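Local structure of cystathionine gamma-synthase (Xanthomonas oryzae pv. oryzae KACC 10331, 6LD7) at residues Pro37-Ser42 with Gly61-Asp66; Thr84-Gly89 with Asp216-Ala221; Leu151-Thr156 with Leu180-Asn185; Glu155-Pro160 with Thr186-Ala191; Ala200-His205 with Gly220-Arg225. The protein probably catalyses pyridoxal-phosphate-dependent formation of cystathionine in methionine biosynthesis, and may also have cystathionine gamma-lyase activity. The protein carries 1 engineered substitution. All coordinates share one frame; numbering follows the deposited sequence.

Contact 1: residues Pro37-Ser42 with Gly61-Asp66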
# COMPACT_ATOMS: atom_id res chain seq x y z
N PRO C 37 6.62 -8.28 7.73
CA PRO C 37 6.39 -8.03 6.29
C PRO C 37 4.96 -8.30 5.82
O PRO C 37 4.39 -9.23 6.33
CB PRO C 37 7.33 -9.05 5.64
CG PRO C 37 8.50 -9.15 6.66
CD PRO C 37 7.74 -9.20 7.98
N ILE C 38 4.46 -7.50 4.87
CA ILE C 38 3.11 -7.65 4.27
C ILE C 38 3.18 -8.76 3.21
O ILE C 38 3.91 -8.61 2.19
CB ILE C 38 2.59 -6.35 3.68
CG1 ILE C 38 2.77 -5.16 4.63
CG2 ILE C 38 1.16 -6.53 3.19
CD1 ILE C 38 2.43 -3.80 3.95
N VAL C 39 2.53 -9.88 3.48
CA VAL C 39 2.49 -11.02 2.52
C VAL C 39 1.23 -10.86 1.67
O VAL C 39 0.13 -11.39 2.02
CB VAL C 39 2.55 -12.35 3.29
CG1 VAL C 39 2.60 -13.48 2.33
CG2 VAL C 39 3.69 -12.42 4.28
N LEU C 40 1.36 -10.11 0.58
CA LEU C 40 0.28 -9.97 -0.42
C LEU C 40 0.02 -11.25 -1.24
O LEU C 40 -1.07 -11.36 -1.78
CB LEU C 40 0.67 -8.80 -1.30
CG LEU C 40 0.65 -7.43 -0.62
CD1 LEU C 40 0.80 -6.35 -1.67
CD2 LEU C 40 -0.63 -7.16 0.17
N SER C 41 1.01 -12.15 -1.37
CA SER C 41 1.05 -13.28 -2.32
C SER C 41 -0.25 -14.05 -2.25
O SER C 41 -0.60 -14.45 -1.16
CB SER C 41 2.24 -14.21 -2.06
OG SER C 41 2.48 -14.99 -3.20
N SER C 42 -0.84 -14.34 -3.41
CA SER C 42 -2.05 -15.16 -3.51
C SER C 42 -1.66 -16.61 -3.23
O SER C 42 -2.49 -17.33 -2.71
CB SER C 42 -2.74 -14.96 -4.87
OG SER C 42 -1.82 -15.27 -5.90
N GLY C 61 -5.80 -19.27 3.91
CA GLY C 61 -4.83 -18.98 4.99
C GLY C 61 -3.75 -18.01 4.45
O GLY C 61 -3.26 -18.18 3.29
N ASN C 62 -3.41 -16.96 5.19
CA ASN C 62 -2.36 -15.97 4.82
C ASN C 62 -1.74 -15.48 6.11
O ASN C 62 -2.48 -15.27 7.07
CB ASN C 62 -2.96 -14.81 4.06
CG ASN C 62 -2.00 -13.69 3.85
OD1 ASN C 62 -1.79 -12.94 4.80
ND2 ASN C 62 -1.45 -13.60 2.62
N PRO C 63 -0.39 -15.43 6.22
CA PRO C 63 0.24 -15.11 7.50
C PRO C 63 -0.03 -13.70 8.01
O PRO C 63 -0.10 -13.53 9.23
CB PRO C 63 1.75 -15.30 7.27
CG PRO C 63 1.90 -15.36 5.81
CD PRO C 63 0.59 -15.79 5.18
N THR C 64 -0.14 -12.71 7.14
CA THR C 64 -0.43 -11.32 7.60
C THR C 64 -1.84 -11.27 8.22
O THR C 64 -2.04 -10.67 9.30
CB THR C 64 -0.28 -10.34 6.44
OG1 THR C 64 1.09 -10.45 6.03
CG2 THR C 64 -0.71 -8.96 6.88
N ARG C 65 -2.80 -11.91 7.55
CA ARG C 65 -4.20 -11.98 8.05
C ARG C 65 -4.25 -12.75 9.41
O ARG C 65 -4.92 -12.31 10.31
CB ARG C 65 -5.11 -12.57 6.97
CG ARG C 65 -6.57 -12.44 7.35
CD ARG C 65 -7.54 -12.63 6.19
NE ARG C 65 -7.41 -13.94 5.80
CZ ARG C 65 -7.10 -14.38 4.56
NH1 ARG C 65 -7.10 -13.66 3.45
NH2 ARG C 65 -6.92 -15.67 4.47
N ASP C 66 -3.54 -13.87 9.51
CA ASP C 66 -3.50 -14.74 10.69
C ASP C 66 -2.85 -14.00 11.87
O ASP C 66 -3.25 -14.26 12.96
CB ASP C 66 -2.74 -16.03 10.42
CG ASP C 66 -3.60 -17.02 9.65
OD1 ASP C 66 -4.79 -16.75 9.49
OD2 ASP C 66 -3.03 -17.95 9.12
O HOH W 1 2.53 -9.87 8.08
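Val39 is gripped through its backbone by two side chains at the N-terminal end of helix 63-76, the N-cap Asn62 and Thr64. The amide of Asn62 reaches across with its NH2 group, ND2 donating to Val39 O over 2.8 Å, nearly in the amide plane. With CG anti to the backbone N, chi1 of 171° carries the amide out to the loop, and chi2 of -79° turns OD1 back toward the helix start. There OD1 accepts from Arg65 N at 3.1 Å and, more weakly, from Thr64 N, so both ends of the amide are engaged and its rotation is fixed. Thr64 takes the other polar atom of the Val39 backbone: its OG1, held beside the backbone N by chi1 of -61°, accepts a nearly straight bond from Val39 N at 3.0 Å. A water links Thr64 OG1 to Pro37 O. Between these grips, the Val39 methyls rest on the ring of Pro63 at about a right angle, CG2 lying 3.8 Å from Pro63 CG. Ile38 and Leu40 turn away to pack on Leu40 and Ile38 of a second subunit. Asn62 is thus an N-cap whose ND2 ties the helix start to an interface loop.

Contact 2: residues Thr84-Gly89 with Asp216-Ala221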
# COMPACT_ATOMS: atom_id res chain seq x y z
N THR C 84 -12.53 -11.17 8.15
CA THR C 84 -13.43 -11.08 7.00
C THR C 84 -13.21 -9.77 6.29
O THR C 84 -12.68 -8.77 6.89
CB THR C 84 -14.88 -11.34 7.47
OG1 THR C 84 -15.27 -10.35 8.43
CG2 THR C 84 -15.02 -12.72 8.08
N SER C 85 -13.71 -9.69 5.08
CA SER C 85 -13.60 -8.47 4.27
C SER C 85 -14.48 -7.35 4.80
O SER C 85 -14.11 -6.21 4.54
CB SER C 85 -13.90 -8.78 2.81
OG SER C 85 -15.24 -9.22 2.79
N THR C 86 -15.54 -7.64 5.56
CA THR C 86 -16.35 -6.62 6.26
C THR C 86 -16.92 -7.16 7.54
O THR C 86 -16.97 -8.43 7.77
CB THR C 86 -17.50 -6.19 5.34
OG1 THR C 86 -18.46 -7.23 5.15
CG2 THR C 86 -17.02 -5.76 3.96
N GLY C 87 -17.39 -6.26 8.38
CA GLY C 87 -18.15 -6.66 9.59
C GLY C 87 -19.40 -7.46 9.23
O GLY C 87 -19.69 -8.47 9.87
N MET C 88 -20.14 -7.02 8.23
CA MET C 88 -21.33 -7.79 7.79
C MET C 88 -20.90 -9.20 7.37
O MET C 88 -21.67 -10.09 7.52
CB MET C 88 -22.07 -7.15 6.61
CG MET C 88 -22.91 -5.91 7.02
SD MET C 88 -23.98 -6.22 8.49
CE MET C 88 -24.64 -7.79 7.96
N GLY C 89 -19.74 -9.36 6.75
CA GLY C 89 -19.23 -10.68 6.37
C GLY C 89 -18.96 -11.55 7.56
O GLY C 89 -19.13 -12.74 7.47
N ASP C 216 -9.86 3.90 7.38
CA ASP C 216 -9.28 3.62 6.05
C ASP C 216 -9.30 2.11 5.75
O ASP C 216 -8.56 1.74 4.86
CB ASP C 216 -7.90 4.24 5.97
CG ASP C 216 -6.90 3.82 7.01
OD1 ASP C 216 -7.25 2.88 7.83
OD2 ASP C 216 -5.78 4.48 7.06
N VAL C 217 -10.04 1.30 6.52
CA VAL C 217 -10.22 -0.15 6.26
C VAL C 217 -11.64 -0.49 6.62
O VAL C 217 -12.11 -0.05 7.71
CB VAL C 217 -9.34 -1.01 7.15
CG1 VAL C 217 -9.71 -2.47 7.01
CG2 VAL C 217 -7.87 -0.80 6.94
N VAL C 218 -12.28 -1.30 5.79
CA VAL C 218 -13.54 -1.95 6.13
C VAL C 218 -13.10 -3.39 6.39
O VAL C 218 -12.36 -3.88 5.58
CB VAL C 218 -14.60 -1.80 5.03
CG1 VAL C 218 -15.86 -2.63 5.30
CG2 VAL C 218 -14.99 -0.36 4.78
N GLY C 219 -13.49 -4.00 7.52
CA GLY C 219 -13.09 -5.37 7.89
C GLY C 219 -13.98 -5.93 9.01
O GLY C 219 -14.64 -5.16 9.67
N GLY C 220 -13.93 -7.24 9.24
CA GLY C 220 -14.56 -7.93 10.35
C GLY C 220 -13.67 -8.97 10.94
O GLY C 220 -12.61 -9.29 10.36
N ALA C 221 -14.12 -9.52 12.05
CA ALA C 221 -13.44 -10.58 12.78
C ALA C 221 -14.46 -11.38 13.59
O ALA C 221 -15.47 -10.81 14.06
CB ALA C 221 -12.38 -9.89 13.62
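The flat groups meeting here are the peptide carbonyls of Thr84 and Gly220, and each donor comes in over a carbonyl face. Thr84 N lies 2.9 Å from Gly220 O, well above the Gly220 carbonyl plane (56° out of it). Gly220 N approaches Thr84 O to 3.1 Å, likewise from above the plane. The two form an antiparallel hydrogen-bonded pair. The Thr84 hydroxyl, placed between its backbone N and carbonyl carbon, leans over the Gly220 backbone, with OG1 3.2 Å from Gly220 CA, where no side chain intervenes. From there OG1 donates to Thr86 O at 2.6 Å, again above the carbonyl plane, bracing the turn into the helix. Thr86 CG2 lies alongside Val218 CG1 at 3.6 Å, the two side chains pointing the same way. The Thr86 hydroxyl N-caps the helix, accepting from Gly89 N at 3.0 Å, and also bonds to Gly241 O of a third subunit. Gly87 N and Met88 N, at the first turn, donate to the phosphate of the pyridoxal-lysine at position 209. The pair joins strand 80-84, at one border of the large sheet, to strand 220-224, just where helix 87-98 begins, its N-terminal end against the cofactor phosphate.

Contact 3: residues Leu151-Thr156 with Leu180-Asn185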
# COMPACT_ATOMS: atom_id res chain seq x y z
N LEU C 151 -29.29 -20.16 18.27
CA LEU C 151 -28.26 -19.11 18.41
C LEU C 151 -28.98 -17.89 18.92
O LEU C 151 -30.06 -17.61 18.37
CB LEU C 151 -27.64 -18.82 17.02
CG LEU C 151 -26.56 -17.74 16.95
CD1 LEU C 151 -25.42 -18.14 17.84
CD2 LEU C 151 -26.06 -17.60 15.50
N VAL C 152 -28.32 -17.15 19.79
CA VAL C 152 -28.79 -15.85 20.31
C VAL C 152 -27.72 -14.83 20.06
O VAL C 152 -26.59 -15.07 20.44
CB VAL C 152 -29.06 -15.93 21.83
CG1 VAL C 152 -29.45 -14.58 22.35
CG2 VAL C 152 -30.07 -16.98 22.13
N LEU C 153 -28.10 -13.75 19.45
CA LEU C 153 -27.21 -12.61 19.16
C LEU C 153 -27.44 -11.57 20.28
O LEU C 153 -28.62 -11.15 20.51
CB LEU C 153 -27.48 -12.02 17.77
CG LEU C 153 -26.89 -10.63 17.51
CD1 LEU C 153 -25.40 -10.72 17.40
CD2 LEU C 153 -27.44 -10.01 16.22
N ILE C 154 -26.33 -11.08 20.83
CA ILE C 154 -26.33 -9.94 21.75
C ILE C 154 -25.54 -8.80 21.16
O ILE C 154 -24.40 -9.03 20.74
CB ILE C 154 -25.74 -10.35 23.08
CG1 ILE C 154 -26.44 -11.56 23.65
CG2 ILE C 154 -25.70 -9.20 24.03
CD1 ILE C 154 -25.71 -12.12 24.79
N GLU C 155 -26.06 -7.60 21.21
CA GLU C 155 -25.29 -6.41 20.77
C GLU C 155 -25.35 -5.40 21.90
O GLU C 155 -26.44 -4.74 22.19
CB GLU C 155 -25.83 -5.86 19.46
CG GLU C 155 -25.04 -4.69 18.90
CD GLU C 155 -25.69 -4.09 17.67
OE1 GLU C 155 -25.57 -2.79 17.55
OE2 GLU C 155 -26.33 -4.92 16.83
N THR C 156 -24.25 -5.30 22.65
CA THR C 156 -24.25 -4.37 23.80
C THR C 156 -22.96 -3.59 23.84
O THR C 156 -21.90 -4.20 23.88
CB THR C 156 -23.96 -4.91 25.21
OG1 THR C 156 -23.63 -6.27 25.50
CG2 THR C 156 -24.77 -4.20 26.23
N LEU C 180 -26.33 -21.53 21.56
CA LEU C 180 -25.05 -20.81 21.44
C LEU C 180 -25.34 -19.30 21.50
O LEU C 180 -26.45 -18.85 21.11
CB LEU C 180 -24.36 -21.21 20.14
CG LEU C 180 -24.12 -22.70 19.97
CD1 LEU C 180 -23.92 -22.99 18.53
CD2 LEU C 180 -22.91 -23.13 20.76
N THR C 181 -24.38 -18.54 22.01
CA THR C 181 -24.45 -17.07 22.00
C THR C 181 -23.31 -16.47 21.16
O THR C 181 -22.16 -16.96 21.23
CB THR C 181 -24.39 -16.56 23.44
OG1 THR C 181 -23.29 -17.27 24.05
CG2 THR C 181 -25.72 -16.87 24.08
N VAL C 182 -23.66 -15.43 20.42
CA VAL C 182 -22.71 -14.60 19.66
C VAL C 182 -22.88 -13.17 20.13
O VAL C 182 -24.00 -12.69 20.16
CB VAL C 182 -22.86 -14.77 18.12
CG1 VAL C 182 -24.22 -14.41 17.55
CG2 VAL C 182 -21.82 -13.90 17.42
N VAL C 183 -21.79 -12.51 20.50
CA VAL C 183 -21.86 -11.09 20.89
C VAL C 183 -21.18 -10.23 19.85
O VAL C 183 -19.98 -10.44 19.56
CB VAL C 183 -21.22 -10.90 22.26
CG1 VAL C 183 -21.42 -9.48 22.73
CG2 VAL C 183 -21.77 -11.92 23.25
N ASP C 184 -21.89 -9.21 19.42
CA ASP C 184 -21.34 -8.14 18.56
C ASP C 184 -20.74 -7.11 19.50
O ASP C 184 -21.51 -6.35 20.02
CB ASP C 184 -22.41 -7.55 17.65
CG ASP C 184 -21.82 -6.60 16.61
OD1 ASP C 184 -20.71 -6.07 16.91
OD2 ASP C 184 -22.49 -6.39 15.55
N ASN C 185 -19.40 -7.12 19.62
CA ASN C 185 -18.58 -6.32 20.55
C ASN C 185 -17.93 -5.11 19.84
O ASN C 185 -16.95 -4.56 20.33
CB ASN C 185 -17.53 -7.24 21.19
CG ASN C 185 -16.95 -6.70 22.50
OD1 ASN C 185 -15.75 -6.97 22.82
ND2 ASN C 185 -17.74 -5.88 23.18
O HOH W 2 -25.24 -6.83 15.03
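Leu151-Glu155 and Leu180-Asp184 are adjacent parallel strands of a beta-alpha-beta crossover, joined through helix 167-176, in the large sheet of this fold type I enzyme. The segment axes approach to 4.6 Å at an angle of 22°. Four backbone hydrogen bonds alternate between them: Val152 N to Leu180 O, Val182 N to Val152 O, Ile154 N to Val182 O, and Asp184 N to Ile154 O, the last being 2.8 Å long. CA-H...O contacts accompany them, such as Leu153 CA to Val182 O at 3.4 Å.

Apolar contacts occupy both faces. On the face of Leu151, Leu153 and Val182, the CG1 methyl of Val182 sits between its backbone N and carbonyl carbon (chi1 59°), which lodges it between the two leucines, 3.9 Å from each CD1. On the other face Ile154 CD1 approaches Val183 CG2, and helix 167-176 covers Ile154 and Thr181.

The polar side chains gather at the C-terminal ends, where Asp184 lies close to the pyridine nitrogen of the pyridoxal-lysine at position 209. Asp184 OD1 bonds to Thr186 OG1 and Glu155 OE2 to Tyr112 N. One water donates to both Glu155 OE2 and Asp184 OD2, at 2.8 Å each.

Contact 4: residues Glu155-Pro160 with Thr186-Ala191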
# COMPACT_ATOMS: atom_id res chain seq x y z
N GLU C 155 -26.06 -7.60 21.21
CA GLU C 155 -25.29 -6.41 20.77
C GLU C 155 -25.35 -5.40 21.90
O GLU C 155 -26.44 -4.74 22.19
CB GLU C 155 -25.83 -5.86 19.46
CG GLU C 155 -25.04 -4.69 18.90
CD GLU C 155 -25.69 -4.09 17.67
OE1 GLU C 155 -25.57 -2.79 17.55
OE2 GLU C 155 -26.33 -4.92 16.83
N THR C 156 -24.25 -5.30 22.65
CA THR C 156 -24.25 -4.37 23.80
C THR C 156 -22.96 -3.59 23.84
O THR C 156 -21.90 -4.20 23.88
CB THR C 156 -23.96 -4.91 25.21
OG1 THR C 156 -23.63 -6.27 25.50
CG2 THR C 156 -24.77 -4.20 26.23
N PRO C 157 -23.00 -2.28 24.15
CA PRO C 157 -24.20 -1.46 24.17
C PRO C 157 -24.87 -1.35 22.80
O PRO C 157 -24.19 -1.52 21.79
CB PRO C 157 -23.66 -0.04 24.49
CG PRO C 157 -22.35 -0.29 25.15
CD PRO C 157 -21.82 -1.48 24.39
N SER C 158 -26.14 -0.98 22.80
CA SER C 158 -26.97 -0.87 21.58
C SER C 158 -26.72 0.52 20.98
O SER C 158 -26.23 1.42 21.66
CB SER C 158 -28.46 -1.16 21.93
OG SER C 158 -29.09 0.04 22.40
N ASN C 159 -27.11 0.71 19.75
CA ASN C 159 -26.89 1.95 19.00
C ASN C 159 -28.26 2.37 18.51
O ASN C 159 -28.94 1.52 18.00
CB ASN C 159 -25.93 1.71 17.84
CG ASN C 159 -26.16 2.82 16.83
OD1 ASN C 159 -27.00 2.70 15.94
ND2 ASN C 159 -25.72 4.01 17.13
N PRO C 160 -28.78 3.62 18.64
CA PRO C 160 -28.06 4.74 19.22
C PRO C 160 -28.37 5.07 20.70
O PRO C 160 -27.95 6.13 21.17
CB PRO C 160 -28.55 5.88 18.29
CG PRO C 160 -30.02 5.55 18.15
CD PRO C 160 -30.07 4.02 18.04
N THR C 186 -18.51 -4.64 18.75
CA THR C 186 -17.97 -3.58 17.92
C THR C 186 -17.85 -2.29 18.71
O THR C 186 -16.78 -1.70 18.61
CB THR C 186 -18.82 -3.33 16.67
OG1 THR C 186 -18.77 -4.51 15.89
CG2 THR C 186 -18.31 -2.16 15.88
N PHE C 187 -18.88 -1.93 19.48
CA PHE C 187 -19.00 -0.59 20.10
C PHE C 187 -17.91 -0.40 21.13
O PHE C 187 -17.45 0.71 21.32
CB PHE C 187 -20.35 -0.35 20.74
CG PHE C 187 -21.23 0.65 20.07
CD1 PHE C 187 -21.39 0.65 18.69
CD2 PHE C 187 -21.96 1.56 20.83
CE1 PHE C 187 -22.23 1.57 18.08
CE2 PHE C 187 -22.81 2.48 20.22
CZ PHE C 187 -22.94 2.49 18.84
N LEU C 188 -17.50 -1.41 21.84
CA LEU C 188 -16.52 -1.19 22.95
C LEU C 188 -15.12 -1.74 22.62
O LEU C 188 -14.12 -1.37 23.32
CB LEU C 188 -17.01 -1.89 24.23
CG LEU C 188 -18.23 -1.25 24.87
CD1 LEU C 188 -18.73 -2.09 26.06
CD2 LEU C 188 -17.83 0.13 25.35
N SER C 189 -15.02 -2.71 21.71
CA SER C 189 -13.75 -3.38 21.36
C SER C 189 -13.37 -4.30 22.49
O SER C 189 -13.80 -4.15 23.62
CB SER C 189 -12.61 -2.38 21.06
OG SER C 189 -11.84 -2.04 22.24
N PRO C 190 -12.37 -5.15 22.23
CA PRO C 190 -11.90 -6.08 23.23
C PRO C 190 -11.18 -5.41 24.38
O PRO C 190 -11.07 -6.03 25.44
CB PRO C 190 -10.90 -6.95 22.49
CG PRO C 190 -11.20 -6.71 21.01
CD PRO C 190 -11.69 -5.29 20.92
N ALA C 191 -10.71 -4.19 24.22
CA ALA C 191 -10.01 -3.53 25.34
C ALA C 191 -11.04 -3.18 26.44
O ALA C 191 -10.60 -2.91 27.52
CB ALA C 191 -9.37 -2.26 24.84
O HOH W 3 -19.34 -3.75 22.36
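A single water is held between Thr156 O and Leu188 N, 3.0 Å from each, donating to the carbonyl oxygen and accepting from the amide. It links the two backbones where they do not meet directly. Beside this bridge the side chains close up. Pro157, which follows a cis peptide bond, and Leu188 cross at about a right angle, with CD of the proline doing the touching: Leu188 CD1 comes to 3.6 Å from Pro157 CD. With CG of Leu188 anti to the carbonyl carbon (chi1 -70°), the branch lies across the proline ring. Pro157 CD also meets Phe187 CB at 4.1 Å, so this one atom touches two consecutive residues.

Both segments are loops leaving the C-terminal ends of parallel strands, 151-155 and 180-184, the side of the sheet on which fold type I enzymes carry pyridoxal phosphate. The hydroxyl of Thr186, next to Phe187, also bonds to Ser206 N.

The Phe187 ring reaches along the other loop, meeting Pro157 O, Ser158 O and Asn159 obliquely. Its first torsion, -111°, departs from the staggered positions, and the fit at its far end is tight: Phe187 CZ stands 3.2 Å from Asn159 CB. Asn159 and Phe187 run across each other at about a right angle, and the Asn159 side chain is about 6 Å from a bound triethylene glycol, probably from the crystallisation liquor. Further on, Ser189 forms an ST turn in which OG accepts from Ala191 N. The same Ser189 OG donates to Leu188 O over 2.6 Å, in the carbonyl plane and on a lone pair.

Contact 5: residues Ala200-His205 with Gly220-Arg225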
# COMPACT_ATOMS: atom_id res chain seq x y z
N ALA C 200 -19.71 -16.63 26.50
CA ALA C 200 -20.19 -16.57 25.09
C ALA C 200 -19.42 -17.55 24.19
O ALA C 200 -18.23 -17.73 24.42
CB ALA C 200 -20.07 -15.18 24.53
N ASP C 201 -20.09 -18.10 23.16
CA ASP C 201 -19.44 -19.02 22.22
C ASP C 201 -18.59 -18.22 21.23
O ASP C 201 -17.47 -18.67 20.89
CB ASP C 201 -20.47 -19.89 21.56
CG ASP C 201 -21.25 -20.70 22.60
OD1 ASP C 201 -20.65 -21.64 23.13
OD2 ASP C 201 -22.46 -20.34 22.91
N LEU C 202 -19.08 -17.05 20.85
CA LEU C 202 -18.49 -16.30 19.76
C LEU C 202 -18.54 -14.84 20.12
O LEU C 202 -19.56 -14.35 20.66
CB LEU C 202 -19.32 -16.52 18.48
CG LEU C 202 -19.29 -17.93 17.90
CD1 LEU C 202 -20.50 -18.14 17.01
CD2 LEU C 202 -18.00 -18.14 17.14
N VAL C 203 -17.56 -14.13 19.62
CA VAL C 203 -17.62 -12.67 19.66
C VAL C 203 -17.22 -12.20 18.26
O VAL C 203 -16.32 -12.79 17.63
CB VAL C 203 -16.76 -12.12 20.83
CG1 VAL C 203 -15.29 -12.48 20.71
CG2 VAL C 203 -16.83 -10.63 20.80
N LEU C 204 -17.85 -11.16 17.81
CA LEU C 204 -17.47 -10.61 16.49
C LEU C 204 -17.43 -9.09 16.48
O LEU C 204 -17.89 -8.42 17.44
CB LEU C 204 -18.42 -11.18 15.45
CG LEU C 204 -19.90 -10.78 15.50
CD1 LEU C 204 -20.12 -9.37 14.97
CD2 LEU C 204 -20.70 -11.71 14.61
N HIS C 205 -16.71 -8.55 15.50
CA HIS C 205 -16.46 -7.10 15.41
C HIS C 205 -16.56 -6.68 13.96
O HIS C 205 -16.09 -7.44 13.12
CB HIS C 205 -15.02 -6.81 15.84
CG HIS C 205 -14.72 -7.03 17.27
ND1 HIS C 205 -14.84 -6.02 18.19
CD2 HIS C 205 -14.30 -8.15 17.94
CE1 HIS C 205 -14.59 -6.52 19.41
NE2 HIS C 205 -14.32 -7.86 19.28
N GLY C 220 -13.93 -7.24 9.24
CA GLY C 220 -14.56 -7.93 10.35
C GLY C 220 -13.67 -8.97 10.94
O GLY C 220 -12.61 -9.29 10.36
N ALA C 221 -14.12 -9.52 12.05
CA ALA C 221 -13.44 -10.58 12.78
C ALA C 221 -14.46 -11.38 13.59
O ALA C 221 -15.47 -10.81 14.06
CB ALA C 221 -12.38 -9.89 13.62
N VAL C 222 -14.21 -12.66 13.71
CA VAL C 222 -14.94 -13.54 14.60
C VAL C 222 -13.91 -14.31 15.38
O VAL C 222 -12.98 -14.89 14.79
CB VAL C 222 -15.81 -14.56 13.83
CG1 VAL C 222 -16.73 -15.24 14.81
CG2 VAL C 222 -16.59 -13.88 12.81
N VAL C 223 -14.13 -14.35 16.67
CA VAL C 223 -13.32 -15.11 17.61
C VAL C 223 -14.25 -16.12 18.29
O VAL C 223 -15.29 -15.77 18.83
CB VAL C 223 -12.60 -14.17 18.59
CG1 VAL C 223 -11.87 -14.97 19.64
CG2 VAL C 223 -11.60 -13.24 17.89
N ALA C 224 -13.84 -17.37 18.24
CA ALA C 224 -14.52 -18.48 18.92
C ALA C 224 -13.79 -18.82 20.21
O ALA C 224 -12.55 -18.87 20.20
CB ALA C 224 -14.64 -19.68 18.05
N ARG C 225 -14.57 -19.13 21.24
CA ARG C 225 -14.02 -19.61 22.53
C ARG C 225 -13.38 -20.97 22.26
O ARG C 225 -12.30 -21.18 22.70
CB ARG C 225 -15.16 -19.74 23.56
CG ARG C 225 -14.75 -19.96 25.02
CD ARG C 225 -15.99 -19.81 26.02
NE ARG C 225 -16.58 -21.19 26.08
CZ ARG C 225 -17.83 -21.66 25.78
NH1 ARG C 225 -18.90 -20.93 25.50
NH2 ARG C 225 -18.02 -22.96 25.85
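Leu202 supplies a bump in this antiparallel pair: its CD2 methyl drops into the dip over Ala224, 3.8 Å from Ala224 CB, and abuts Val222 CG1 on the flank. The small alanine makes room for the leucine branch. Next along the same face, Leu204 CB sits over the backbone at 3.3 Å from Ala221 O and brushes Val222 CG2. Helices 87-98 and 227-240 cover this surface. On the opposite face Val203 and Val223 lie side by side, pointing the same way, with Val203 CG1 3.8 Å from Val223 CB, while His205 stands beside the low Ala221 and reaches Glu76 through NE2.

Backbone bonds join Val203 with Val223 and His205 with Ala221 in both directions, and Arg225 N extends the series to Asp201 O at 3.0 Å. Beyond the strand end the Arg225 chain, bent at chi3 (89°), brings CD to 3.5 Å from Ala200 O. Its NH1 makes a salt bridge to Asp201 OD1 at 3.0 Å, though as a hydrogen bond this is weak. Asp201 OD2 meanwhile accepts from Thr181 N on the next strand. The chemistry implies a strand pair held by backbone hydrogen bonds and an apolar core, with a weakly directed ion pair of buried Asp201 and partly exposed Arg225 closing the end.

In the fold
Contacts 2, 3 and 5 lie in one sheet: contact 5 shares Gly220 and Ala221 with contact 2, and its strand 202-206 borders strand 180-184 of contact 3. The centres of contacts 3 and 5 lie about 9 Å apart. Val183 O to Leu204 N, at 2.8 Å, probably hydrogen-bonds across that border. Contact 4 continues the strands of contact 3 into loops, sharing Glu155 and Thr156, and packs back on contact 5 where Pro190 CD lies 3.5 Å from His205 CE1. The pyridoxal-lysine at position 209 brings contacts 2 and 3 together, phosphate at the former and ring nitrogen near the latter. Contact 1 stands apart, its centre about 16 Å from that of contact 2, yet both touch the third subunit.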